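Local coordinates for protein benzoylformate decarboxylase (Mycobacterium smegmatis, PDB 4Q9D) that belongs to the thiamine pyrophosphate-dependent enzyme family, holding a magnesium ion in its C-terminal cofactor-binding domain and assembling as four like chains, at residues 22-27 against 58-63; 45-48 against 52-55; 94-99 against 143-148; 442-447 against 454-459. All blocks are in the same frame, centred on the assembly; numbering follows the deposited sequence.

Contact 1 (22-27 against 58-63)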
loop_
_atom_site.group_PDB
_atom_site.type_symbol
_atom_site.label_atom_id
_atom_site.label_comp_id
_atom_site.label_asym_id
_atom_site.label_seq_id
_atom_site.Cartn_x
_atom_site.Cartn_y
_atom_site.Cartn_z
ATOM N N THR B 22 -23.064 19.363 -8.291
ATOM C CA THR B 22 -22.088 19.919 -9.217
ATOM C C THR B 22 -20.921 18.952 -9.350
ATOM O O THR B 22 -20.353 18.518 -8.351
ATOM C CB THR B 22 -21.572 21.276 -8.732
ATOM O OG1 THR B 22 -22.688 22.151 -8.489
ATOM C CG2 THR B 22 -20.613 21.894 -9.765
ATOM N N VAL B 23 -20.565 18.619 -10.586
ATOM C CA VAL B 23 -19.487 17.674 -10.831
ATOM C C VAL B 23 -18.366 18.391 -11.557
ATOM O O VAL B 23 -18.601 19.010 -12.591
ATOM C CB VAL B 23 -19.981 16.482 -11.716
ATOM C CG1 VAL B 23 -18.818 15.541 -12.094
ATOM C CG2 VAL B 23 -21.111 15.720 -11.029
ATOM N N PHE B 24 -17.154 18.301 -11.022
ATOM C CA PHE B 24 -15.976 18.875 -11.667
ATOM C C PHE B 24 -15.220 17.741 -12.303
ATOM O O PHE B 24 -14.995 16.707 -11.679
ATOM C CB PHE B 24 -15.080 19.567 -10.629
ATOM C CG PHE B 24 -15.751 20.726 -9.967
ATOM C CD1 PHE B 24 -16.640 20.516 -8.936
ATOM C CD2 PHE B 24 -15.531 22.026 -10.421
ATOM C CE1 PHE B 24 -17.309 21.592 -8.324
ATOM C CE2 PHE B 24 -16.189 23.093 -9.835
ATOM C CZ PHE B 24 -17.090 22.879 -8.789
ATOM N N GLY B 25 -14.832 17.903 -13.551
ATOM C CA GLY B 25 -14.033 16.858 -14.119
ATOM C C GLY B 25 -13.637 17.100 -15.546
ATOM O O GLY B 25 -13.792 18.182 -16.100
ATOM N N ASN B 26 -13.115 16.037 -16.130
ATOM C CA ASN B 26 -12.817 15.983 -17.529
ATOM C C ASN B 26 -13.208 14.566 -17.999
ATOM O O ASN B 26 -12.619 13.570 -17.580
ATOM C CB ASN B 26 -11.322 16.268 -17.748
ATOM C CG ASN B 26 -10.953 16.262 -19.197
ATOM O OD1 ASN B 26 -10.893 15.198 -19.834
ATOM N ND2 ASN B 26 -10.712 17.445 -19.747
ATOM N N PRO B 27 -14.188 14.481 -18.893
ATOM C CA PRO B 27 -14.840 13.216 -19.260
ATOM C C PRO B 27 -13.974 12.330 -20.171
ATOM O O PRO B 27 -13.196 12.828 -20.986
ATOM C CB PRO B 27 -16.076 13.690 -20.027
ATOM C CG PRO B 27 -15.620 14.957 -20.689
ATOM C CD PRO B 27 -14.598 15.596 -19.768
ATOM N N ASP B 58 -11.845 21.847 -5.085
ATOM C CA ASP B 58 -11.327 22.209 -3.758
ATOM C C ASP B 58 -11.787 23.646 -3.428
ATOM O O ASP B 58 -12.412 23.898 -2.393
ATOM C CB ASP B 58 -9.791 22.108 -3.785
ATOM C CG ASP B 58 -9.138 22.272 -2.422
ATOM O OD1 ASP B 58 -9.827 22.498 -1.393
ATOM O OD2 ASP B 58 -7.881 22.131 -2.375
ATOM N N GLY B 59 -11.524 24.586 -4.327
ATOM C CA GLY B 59 -11.953 25.965 -4.098
ATOM C C GLY B 59 -13.468 26.111 -3.959
ATOM O O GLY B 59 -13.953 26.861 -3.107
ATOM N N PHE B 60 -14.213 25.369 -4.781
ATOM C CA PHE B 60 -15.669 25.355 -4.717
ATOM C C PHE B 60 -16.158 24.891 -3.365
ATOM O O PHE B 60 -17.008 25.554 -2.730
ATOM C CB PHE B 60 -16.246 24.443 -5.825
ATOM C CG PHE B 60 -17.781 24.494 -5.959
ATOM C CD1 PHE B 60 -18.401 25.503 -6.703
ATOM C CD2 PHE B 60 -18.589 23.507 -5.383
ATOM C CE1 PHE B 60 -19.799 25.532 -6.862
ATOM C CE2 PHE B 60 -19.995 23.516 -5.544
ATOM C CZ PHE B 60 -20.594 24.528 -6.277
ATOM N N ALA B 61 -15.642 23.746 -2.921
ATOM C CA ALA B 61 -16.009 23.188 -1.624
ATOM C C ALA B 61 -15.648 24.129 -0.468
ATOM O O ALA B 61 -16.392 24.279 0.518
ATOM C CB ALA B 61 -15.319 21.813 -1.433
ATOM N N GLN B 62 -14.487 24.767 -0.563
ATOM C CA GLN B 62 -14.088 25.645 0.531
ATOM C C GLN B 62 -14.977 26.887 0.609
ATOM O O GLN B 62 -15.337 27.306 1.688
ATOM C CB GLN B 62 -12.641 26.052 0.395
ATOM C CG GLN B 62 -11.678 24.924 0.740
ATOM C CD GLN B 62 -10.290 25.420 1.022
ATOM O OE1 GLN B 62 -10.080 26.236 1.940
ATOM N NE2 GLN B 62 -9.307 24.912 0.257
ATOM N N ALA B 63 -15.328 27.449 -0.549
ATOM C CA ALA B 63 -16.167 28.651 -0.617
ATOM C C ALA B 63 -17.617 28.362 -0.222
ATOM O O ALA B 63 -18.251 29.171 0.438
ATOM C CB ALA B 63 -16.125 29.239 -2.004
#
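F24 drives the tip of its ring into the base of the F60 side chain, and that is where the contact is tight. Its CZ stands over one face of the F60 ring, 3.3 Å from F60 CG, and comes within 3.5 Å of F60 CB. The two ring planes are inclined at 58° with centroids 5.1 Å apart, an oblique pairing. F60 CG lies anti to its backbone N (chi1 -173°), which throws the ring off helix 50-64 along the strand toward T22. Strand 22-25 sits between 43-46 and 68-72 in the parallel sheet of the N-terminal domain, and helix 50-64 is the arm of the beta-alpha-beta crossover that carries the chain from one of these flanking strands to the other, passing over 22-25. At its far end the contact slackens: T22 OG1 comes no nearer than 3.9 Å to F60 CZ, a loose van der Waals touch, and both T22 and F60 are partly exposed. L417 of helix 408-421 touches both phenyl rings, and A421 adds to the cover on F60. Away from the strand, one turn of the helix is clamped by Q62 NE2 donating to D58 OD1 at 3.0 Å, arriving from above the carboxylate plane. T93 and W407 hold the same carboxylate, whereas R213 and R239 hold the Q62 carbonyl.

Contact 2 (45-48 against 52-55)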
loop_
_atom_site.group_PDB
_atom_site.type_symbol
_atom_site.label_atom_id
_atom_site.label_comp_id
_atom_site.label_asym_id
_atom_site.label_seq_id
_atom_site.Cartn_x
_atom_site.Cartn_y
_atom_site.Cartn_z
ATOM N N VAL B 45 -18.946 20.980 -14.457
ATOM C CA VAL B 45 -17.945 22.019 -14.693
ATOM C C VAL B 45 -16.734 21.400 -15.350
ATOM O O VAL B 45 -16.003 20.651 -14.718
ATOM C CB VAL B 45 -17.534 22.756 -13.379
ATOM C CG1 VAL B 45 -16.486 23.844 -13.688
ATOM C CG2 VAL B 45 -18.782 23.368 -12.699
ATOM N N LEU B 46 -16.526 21.714 -16.623
ATOM C CA LEU B 46 -15.412 21.176 -17.384
ATOM C C LEU B 46 -14.115 21.980 -17.215
ATOM O O LEU B 46 -14.118 23.216 -17.375
ATOM C CB LEU B 46 -15.780 21.161 -18.875
ATOM C CG LEU B 46 -14.639 20.751 -19.815
ATOM C CD1 LEU B 46 -14.279 19.284 -19.657
ATOM C CD2 LEU B 46 -14.963 21.102 -21.283
ATOM N N SER B 47 -13.032 21.265 -16.906
ATOM C CA SER B 47 -11.661 21.782 -16.911
ATOM C C SER B 47 -10.909 21.065 -17.989
ATOM O O SER B 47 -11.137 19.867 -18.193
ATOM C CB SER B 47 -10.925 21.430 -15.596
ATOM O OG SER B 47 -11.395 22.219 -14.538
ATOM N N LEU B 48 -9.950 21.762 -18.600
ATOM C CA LEU B 48 -9.111 21.192 -19.647
ATOM C C LEU B 48 -8.046 20.190 -19.175
ATOM O O LEU B 48 -7.459 19.498 -20.006
ATOM C CB LEU B 48 -8.452 22.311 -20.471
ATOM C CG LEU B 48 -9.508 23.209 -21.169
ATOM C CD1 LEU B 48 -8.872 24.379 -21.914
ATOM C CD2 LEU B 48 -10.362 22.392 -22.115
ATOM N N SER B 52 -6.444 20.836 -12.624
ATOM C CA SER B 52 -7.354 21.975 -12.519
ATOM C C SER B 52 -8.736 21.553 -12.017
ATOM O O SER B 52 -9.315 22.220 -11.182
ATOM C CB SER B 52 -7.512 22.655 -13.883
ATOM O OG SER B 52 -6.459 23.574 -14.087
ATOM N N ALA B 53 -9.269 20.450 -12.537
ATOM C CA ALA B 53 -10.575 19.986 -12.095
ATOM C C ALA B 53 -10.611 19.791 -10.578
ATOM O O ALA B 53 -11.536 20.215 -9.900
ATOM C CB ALA B 53 -10.932 18.667 -12.808
ATOM N N LEU B 54 -9.611 19.114 -10.033
ATOM C CA LEU B 54 -9.689 18.784 -8.625
ATOM C C LEU B 54 -9.432 20.032 -7.746
ATOM O O LEU B 54 -10.121 20.228 -6.750
ATOM C CB LEU B 54 -8.740 17.625 -8.299
ATOM C CG LEU B 54 -8.923 16.923 -6.946
ATOM C CD1 LEU B 54 -8.296 15.539 -7.006
ATOM C CD2 LEU B 54 -8.227 17.773 -5.820
ATOM N N ALA B 55 -8.483 20.890 -8.139
ATOM C CA ALA B 55 -8.200 22.121 -7.381
ATOM C C ALA B 55 -9.387 23.077 -7.467
ATOM O O ALA B 55 -9.678 23.789 -6.525
ATOM C CB ALA B 55 -6.900 22.806 -7.896
#
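S47 turns its side chain toward the first turn of helix 50-64 and lays it against the backbone between S52 and A53. The hydroxyl, anti to the carbonyl carbon of its own residue (chi1 -74°), rests with OG 3.4 Å from A53 CA. OG is equally close to A53 N, but the angle there is too poor for a hydrogen bond, so toward this helix the hydroxyl makes a packing contact. Its methylene carbon fills the other half of the contact: S47 CB is 3.6 Å from A53 N and 3.9 Å from A53 CB, the two carbons meeting side by side. S52 approaches with CB rather than with its hydroxyl, CB standing 4.0 Å from S47 OG while S52 OG is turned off to 5.1 Å from S47 OG. S52 thus meets S47 through its carbon, and the two hydroxyls do not bond to each other. Small residues on both sides let the backbones come close, with S47 CA 5.3 Å from A53 CA. All three residues are buried. The contact closes the tight beta-alpha turn between strand 43-46, outermost of its sheet within this chain, and the helix that follows it. L46 and L48 start away from the helix; both pack on W445, L46 also on Q483 and L48 on Y464 of the second subunit. S52 also touches A443 of helix 443-449 and P410 of helix 408-421, while L54 leans on helix 82-90.

Contact 3 (94-99 against 143-148). With FMT (formic acid), chain G.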
loop_
_atom_site.group_PDB
_atom_site.type_symbol
_atom_site.label_atom_id
_atom_site.label_comp_id
_atom_site.label_asym_id
_atom_site.label_seq_id
_atom_site.Cartn_x
_atom_site.Cartn_y
_atom_site.Cartn_z
ATOM N N PRO B 94 -13.529 18.361 2.043
ATOM C CA PRO B 94 -14.355 17.168 1.780
ATOM C C PRO B 94 -14.661 16.977 0.298
ATOM O O PRO B 94 -15.701 17.408 -0.166
ATOM C CB PRO B 94 -15.657 17.439 2.575
ATOM C CG PRO B 94 -15.788 18.944 2.572
ATOM C CD PRO B 94 -14.310 19.467 2.629
ATOM N N LEU B 95 -13.758 16.342 -0.441
ATOM C CA LEU B 95 -14.009 16.078 -1.845
ATOM C C LEU B 95 -14.298 14.604 -2.049
ATOM O O LEU B 95 -13.587 13.758 -1.510
ATOM C CB LEU B 95 -12.808 16.466 -2.710
ATOM C CG LEU B 95 -12.422 17.955 -2.676
ATOM C CD1 LEU B 95 -11.251 18.212 -3.588
ATOM C CD2 LEU B 95 -13.618 18.819 -3.106
ATOM N N ILE B 96 -15.306 14.303 -2.857
ATOM C CA ILE B 96 -15.533 12.921 -3.286
ATOM C C ILE B 96 -14.961 12.766 -4.688
ATOM O O ILE B 96 -15.498 13.301 -5.671
ATOM C CB ILE B 96 -17.025 12.568 -3.239
ATOM C CG1 ILE B 96 -17.519 12.734 -1.797
ATOM C CG2 ILE B 96 -17.282 11.133 -3.790
ATOM C CD1 ILE B 96 -19.001 12.603 -1.670
ATOM N N ILE B 97 -13.834 12.067 -4.773
ATOM C CA ILE B 97 -13.162 11.905 -6.052
ATOM C C ILE B 97 -13.609 10.557 -6.638
ATOM O O ILE B 97 -13.475 9.524 -5.985
ATOM C CB ILE B 97 -11.609 11.900 -5.904
ATOM C CG1 ILE B 97 -11.099 12.993 -4.930
ATOM C CG2 ILE B 97 -10.948 11.989 -7.290
ATOM C CD1 ILE B 97 -11.278 14.378 -5.474
ATOM N N THR B 98 -14.149 10.562 -7.851
ATOM C CA THR B 98 -14.515 9.309 -8.522
ATOM C C THR B 98 -13.774 9.221 -9.819
ATOM O O THR B 98 -13.410 10.247 -10.414
ATOM C CB THR B 98 -16.034 9.196 -8.807
ATOM O OG1 THR B 98 -16.422 10.154 -9.791
ATOM C CG2 THR B 98 -16.817 9.430 -7.519
ATOM N N ALA B 99 -13.525 7.984 -10.233
ATOM C CA ALA B 99 -12.940 7.700 -11.512
ATOM C C ALA B 99 -13.698 6.520 -12.128
ATOM O O ALA B 99 -14.121 5.615 -11.427
ATOM C CB ALA B 99 -11.467 7.313 -11.345
ATOM N N MET B 143 -22.834 7.033 -0.430
ATOM C CA MET B 143 -23.285 7.560 0.866
ATOM C C MET B 143 -22.132 7.461 1.847
ATOM O O MET B 143 -21.882 8.349 2.655
ATOM C CB MET B 143 -24.495 6.763 1.399
ATOM C CG MET B 143 -25.026 7.332 2.726
ATOM S SD MET B 143 -25.766 8.970 2.479
ATOM C CE MET B 143 -24.580 10.002 3.354
ATOM N N GLN B 144 -21.434 6.332 1.773
ATOM C CA GLN B 144 -20.305 6.089 2.635
ATOM C C GLN B 144 -19.162 7.083 2.322
ATOM O O GLN B 144 -18.491 7.611 3.253
ATOM C CB GLN B 144 -19.880 4.610 2.467
ATOM C CG GLN B 144 -18.780 4.161 3.356
ATOM C CD GLN B 144 -18.590 2.620 3.367
ATOM O OE1 GLN B 144 -17.484 2.165 3.561
ATOM N NE2 GLN B 144 -19.682 1.841 3.260
ATOM N N ALA B 145 -18.944 7.364 1.031
ATOM C CA ALA B 145 -17.881 8.301 0.663
ATOM C C ALA B 145 -18.154 9.652 1.323
ATOM O O ALA B 145 -17.248 10.269 1.901
ATOM C CB ALA B 145 -17.754 8.461 -0.849
ATOM N N TYR B 146 -19.408 10.096 1.237
ATOM C CA TYR B 146 -19.860 11.352 1.853
ATOM C C TYR B 146 -19.669 11.306 3.366
ATOM O O TYR B 146 -19.192 12.260 3.959
ATOM C CB TYR B 146 -21.360 11.598 1.516
ATOM C CG TYR B 146 -21.988 12.842 2.169
ATOM C CD1 TYR B 146 -22.263 13.979 1.413
ATOM C CD2 TYR B 146 -22.350 12.846 3.517
ATOM C CE1 TYR B 146 -22.862 15.098 1.986
ATOM C CE2 TYR B 146 -22.939 13.966 4.105
ATOM C CZ TYR B 146 -23.186 15.082 3.337
ATOM O OH TYR B 146 -23.770 16.191 3.912
ATOM N N ALA B 147 -20.043 10.187 3.990
ATOM C CA ALA B 147 -19.862 10.032 5.424
ATOM C C ALA B 147 -18.393 10.170 5.839
ATOM O O ALA B 147 -18.071 10.869 6.822
ATOM C CB ALA B 147 -20.445 8.684 5.909
ATOM N N VAL B 148 -17.497 9.528 5.094
ATOM C CA VAL B 148 -16.078 9.574 5.468
ATOM C C VAL B 148 -15.502 10.985 5.251
ATOM O O VAL B 148 -14.842 11.515 6.122
ATOM C CB VAL B 148 -15.215 8.568 4.709
ATOM C CG1 VAL B 148 -13.686 8.800 5.045
ATOM C CG2 VAL B 148 -15.659 7.107 5.015
HETATM C C FMT G . -23.904 15.667 7.342
HETATM O O1 FMT G . -23.798 16.404 6.351
HETATM O O2 FMT G . -24.472 14.567 7.274
#
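I96 spreads both of its branches over helix 138-150, overlapping A145 with one and the backbone of Y146 with the other. Its CG2 meets A145 CB at 4.0 Å, methyl against methyl. The longer arm runs out extended (chi2 172°), so that CD1 lands on the helix backbone 3.8 Å from Y146 CA, with Y146 CB a little further at 4.1 Å. The side chains meet through apolar carbon only, and the tyrosine takes part through its root, not its ring. Strand 95-101 lies inside the parallel sheet of the N-terminal domain, and helix 138-150 is the connection of a beta-alpha-beta unit joining strands 128-130 and 157-162. I96 faces this helix, while its neighbours L95 and I97 pack on helix 50-64 across the sheet, which gives the three-layer alpha/beta/alpha build. A145 also touches V157 and L159 of the adjacent strand. Y146 CG is anti to the backbone N (chi1 176°), carrying the ring away to a formic acid molecule, probably from the crystallisation liquor, that lies at the ring edge. The modelled distance from Y146 OH to O1 of the formic acid, 2.4 Å, is very short and its exact value doubtful; V179 N binds the same molecule.

Contact 4 (442-447 against 454-459)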
loop_
_atom_site.group_PDB
_atom_site.type_symbol
_atom_site.label_atom_id
_atom_site.label_comp_id
_atom_site.label_asym_id
_atom_site.label_seq_id
_atom_site.Cartn_x
_atom_site.Cartn_y
_atom_site.Cartn_z
ATOM N N GLN B 442 -4.520 26.457 -17.992
ATOM C CA GLN B 442 -5.751 26.128 -18.740
ATOM C C GLN B 442 -7.010 26.357 -17.916
ATOM O O GLN B 442 -8.113 26.422 -18.474
ATOM C CB GLN B 442 -5.747 24.665 -19.264
ATOM C CG GLN B 442 -4.397 24.213 -19.885
ATOM C CD GLN B 442 -3.515 23.518 -18.855
ATOM O OE1 GLN B 442 -3.424 23.970 -17.709
ATOM N NE2 GLN B 442 -2.906 22.380 -19.241
ATOM N N ALA B 443 -6.876 26.433 -16.590
ATOM C CA ALA B 443 -8.074 26.672 -15.771
ATOM C C ALA B 443 -8.743 28.006 -16.144
ATOM O O ALA B 443 -9.919 28.165 -15.909
ATOM C CB ALA B 443 -7.756 26.645 -14.275
ATOM N N ILE B 444 -7.991 28.975 -16.686
ATOM C CA ILE B 444 -8.605 30.276 -16.965
ATOM C C ILE B 444 -9.674 30.178 -18.079
ATOM O O ILE B 444 -10.567 31.015 -18.175
ATOM C CB ILE B 444 -7.563 31.374 -17.276
ATOM C CG1 ILE B 444 -6.868 31.117 -18.597
ATOM C CG2 ILE B 444 -6.523 31.469 -16.152
ATOM C CD1 ILE B 444 -5.710 32.119 -18.837
ATOM N N TRP B 445 -9.603 29.114 -18.874
ATOM C CA TRP B 445 -10.598 28.860 -19.921
ATOM C C TRP B 445 -11.947 28.633 -19.272
ATOM O O TRP B 445 -12.965 29.122 -19.754
ATOM C CB TRP B 445 -10.201 27.632 -20.765
ATOM C CG TRP B 445 -11.187 27.280 -21.829
ATOM C CD1 TRP B 445 -11.315 27.873 -23.057
ATOM C CD2 TRP B 445 -12.171 26.234 -21.783
ATOM N NE1 TRP B 445 -12.325 27.270 -23.766
ATOM C CE2 TRP B 445 -12.869 26.263 -23.018
ATOM C CE3 TRP B 445 -12.548 25.290 -20.811
ATOM C CZ2 TRP B 445 -13.928 25.379 -23.316
ATOM C CZ3 TRP B 445 -13.598 24.389 -21.114
ATOM C CH2 TRP B 445 -14.267 24.449 -22.355
ATOM N N THR B 446 -11.958 27.870 -18.184
ATOM C CA THR B 446 -13.195 27.639 -17.439
ATOM C C THR B 446 -13.731 28.953 -16.854
ATOM O O THR B 446 -14.941 29.181 -16.840
ATOM C CB THR B 446 -12.967 26.601 -16.309
ATOM O OG1 THR B 446 -12.462 25.394 -16.873
ATOM C CG2 THR B 446 -14.269 26.290 -15.551
ATOM N N ALA B 447 -12.835 29.819 -16.373
ATOM C CA ALA B 447 -13.263 31.136 -15.873
ATOM C C ALA B 447 -13.969 31.924 -17.003
ATOM O O ALA B 447 -15.020 32.530 -16.796
ATOM C CB ALA B 447 -12.035 31.940 -15.332
ATOM N N ILE B 454 -13.307 37.188 -11.845
ATOM C CA ILE B 454 -11.993 36.938 -11.314
ATOM C C ILE B 454 -10.987 37.836 -12.017
ATOM O O ILE B 454 -10.945 37.907 -13.249
ATOM C CB ILE B 454 -11.561 35.477 -11.514
ATOM C CG1 ILE B 454 -12.618 34.507 -10.961
ATOM C CG2 ILE B 454 -10.188 35.251 -10.861
ATOM C CD1 ILE B 454 -12.287 33.065 -11.311
ATOM N N VAL B 455 -10.170 38.512 -11.225
ATOM C CA VAL B 455 -9.084 39.309 -11.776
ATOM C C VAL B 455 -7.790 38.617 -11.406
ATOM O O VAL B 455 -7.425 38.563 -10.229
ATOM C CB VAL B 455 -9.079 40.757 -11.202
ATOM C CG1 VAL B 455 -7.955 41.554 -11.836
ATOM C CG2 VAL B 455 -10.441 41.435 -11.437
ATOM N N PHE B 456 -7.118 38.050 -12.400
ATOM C CA PHE B 456 -5.844 37.367 -12.179
ATOM C C PHE B 456 -4.750 38.420 -12.377
ATOM O O PHE B 456 -4.587 38.950 -13.481
ATOM C CB PHE B 456 -5.641 36.233 -13.220
ATOM C CG PHE B 456 -6.668 35.117 -13.134
ATOM C CD1 PHE B 456 -6.551 34.105 -12.179
ATOM C CD2 PHE B 456 -7.748 35.087 -13.998
ATOM C CE1 PHE B 456 -7.497 33.059 -12.098
ATOM C CE2 PHE B 456 -8.713 34.041 -13.928
ATOM C CZ PHE B 456 -8.584 33.041 -12.964
ATOM N N VAL B 457 -4.004 38.718 -11.326
ATOM C CA VAL B 457 -2.910 39.662 -11.429
ATOM C C VAL B 457 -1.620 38.871 -11.416
ATOM O O VAL B 457 -1.228 38.302 -10.396
ATOM C CB VAL B 457 -2.904 40.643 -10.260
ATOM C CG1 VAL B 457 -1.666 41.571 -10.351
ATOM C CG2 VAL B 457 -4.184 41.418 -10.223
ATOM N N VAL B 458 -0.967 38.819 -12.563
ATOM C CA VAL B 458 0.201 37.966 -12.731
ATOM C C VAL B 458 1.491 38.776 -12.667
ATOM O O VAL B 458 1.716 39.675 -13.468
ATOM C CB VAL B 458 0.119 37.196 -14.081
ATOM C CG1 VAL B 458 1.388 36.405 -14.324
ATOM C CG2 VAL B 458 -1.117 36.272 -14.098
ATOM N N LEU B 459 2.343 38.438 -11.713
ATOM C CA LEU B 459 3.597 39.158 -11.524
ATOM C C LEU B 459 4.711 38.534 -12.350
ATOM O O LEU B 459 5.285 37.496 -11.994
ATOM C CB LEU B 459 3.958 39.209 -10.031
ATOM C CG LEU B 459 3.050 40.055 -9.120
ATOM C CD1 LEU B 459 1.720 39.419 -8.884
ATOM C CD2 LEU B 459 3.750 40.267 -7.774
#
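Helix 443-447 runs nearly antiparallel to strand 454-459, their axes at 149° and 10.8 Å apart at closest approach. F456 bridges that gap with its ring. I444 CG2 sits over one face in a CH-pi contact, 4.2 Å from the F456 ring centroid and only 17° off the normal. It gets there because the longer branch of I444, CG1, takes the crowded position between backbone N and carbonyl carbon (chi1 68°), leaving CG2 beside the N and directed at the ring. The opposite face is covered by a residue of the same strand, I454, whose CG2 lies above the rim of the F456 ring. A447 comes in at the ring edge: its CB is 4.2 Å from F456 CE2 and just as far from I454 CD1, wedged between the two side chains. Three buried residues, I444, I454 and A447, therefore hold the F456 ring from both faces and one edge, with F437 of helix 434-439 packing on it as well. The helix belongs to the connection between neighbouring parallel strands 428-433 and 454-460 of the C-terminal domain. Magnesium ligands D434 and N461 follow directly on these two strands of the beta-alpha-beta unit, which matches the GDG-to-asparagine cofactor-binding motif of thiamine pyrophosphate enzymes.

How the contacts relate
Starting at the N terminus, contact 1 closes a loop from strand 22-25 to helix 50-64, and contact 2 lies within that loop as a much shorter closure onto the same helix. Contact 3 follows in series, on the other face of the same sheet: A61 from contact 1 and L54 from contact 2 pack on L95 and I97, the reverse side of its strand. Contact 4 closes last, in the C-terminal domain, about 28 Å from contact 3 between centres. Contact 2 reaches it directly, the backbone oxygen of L46 pairing with the T446 hydroxyl in a probable hydrogen bond, and so ties the two cofactor-binding domains together beside the second subunit.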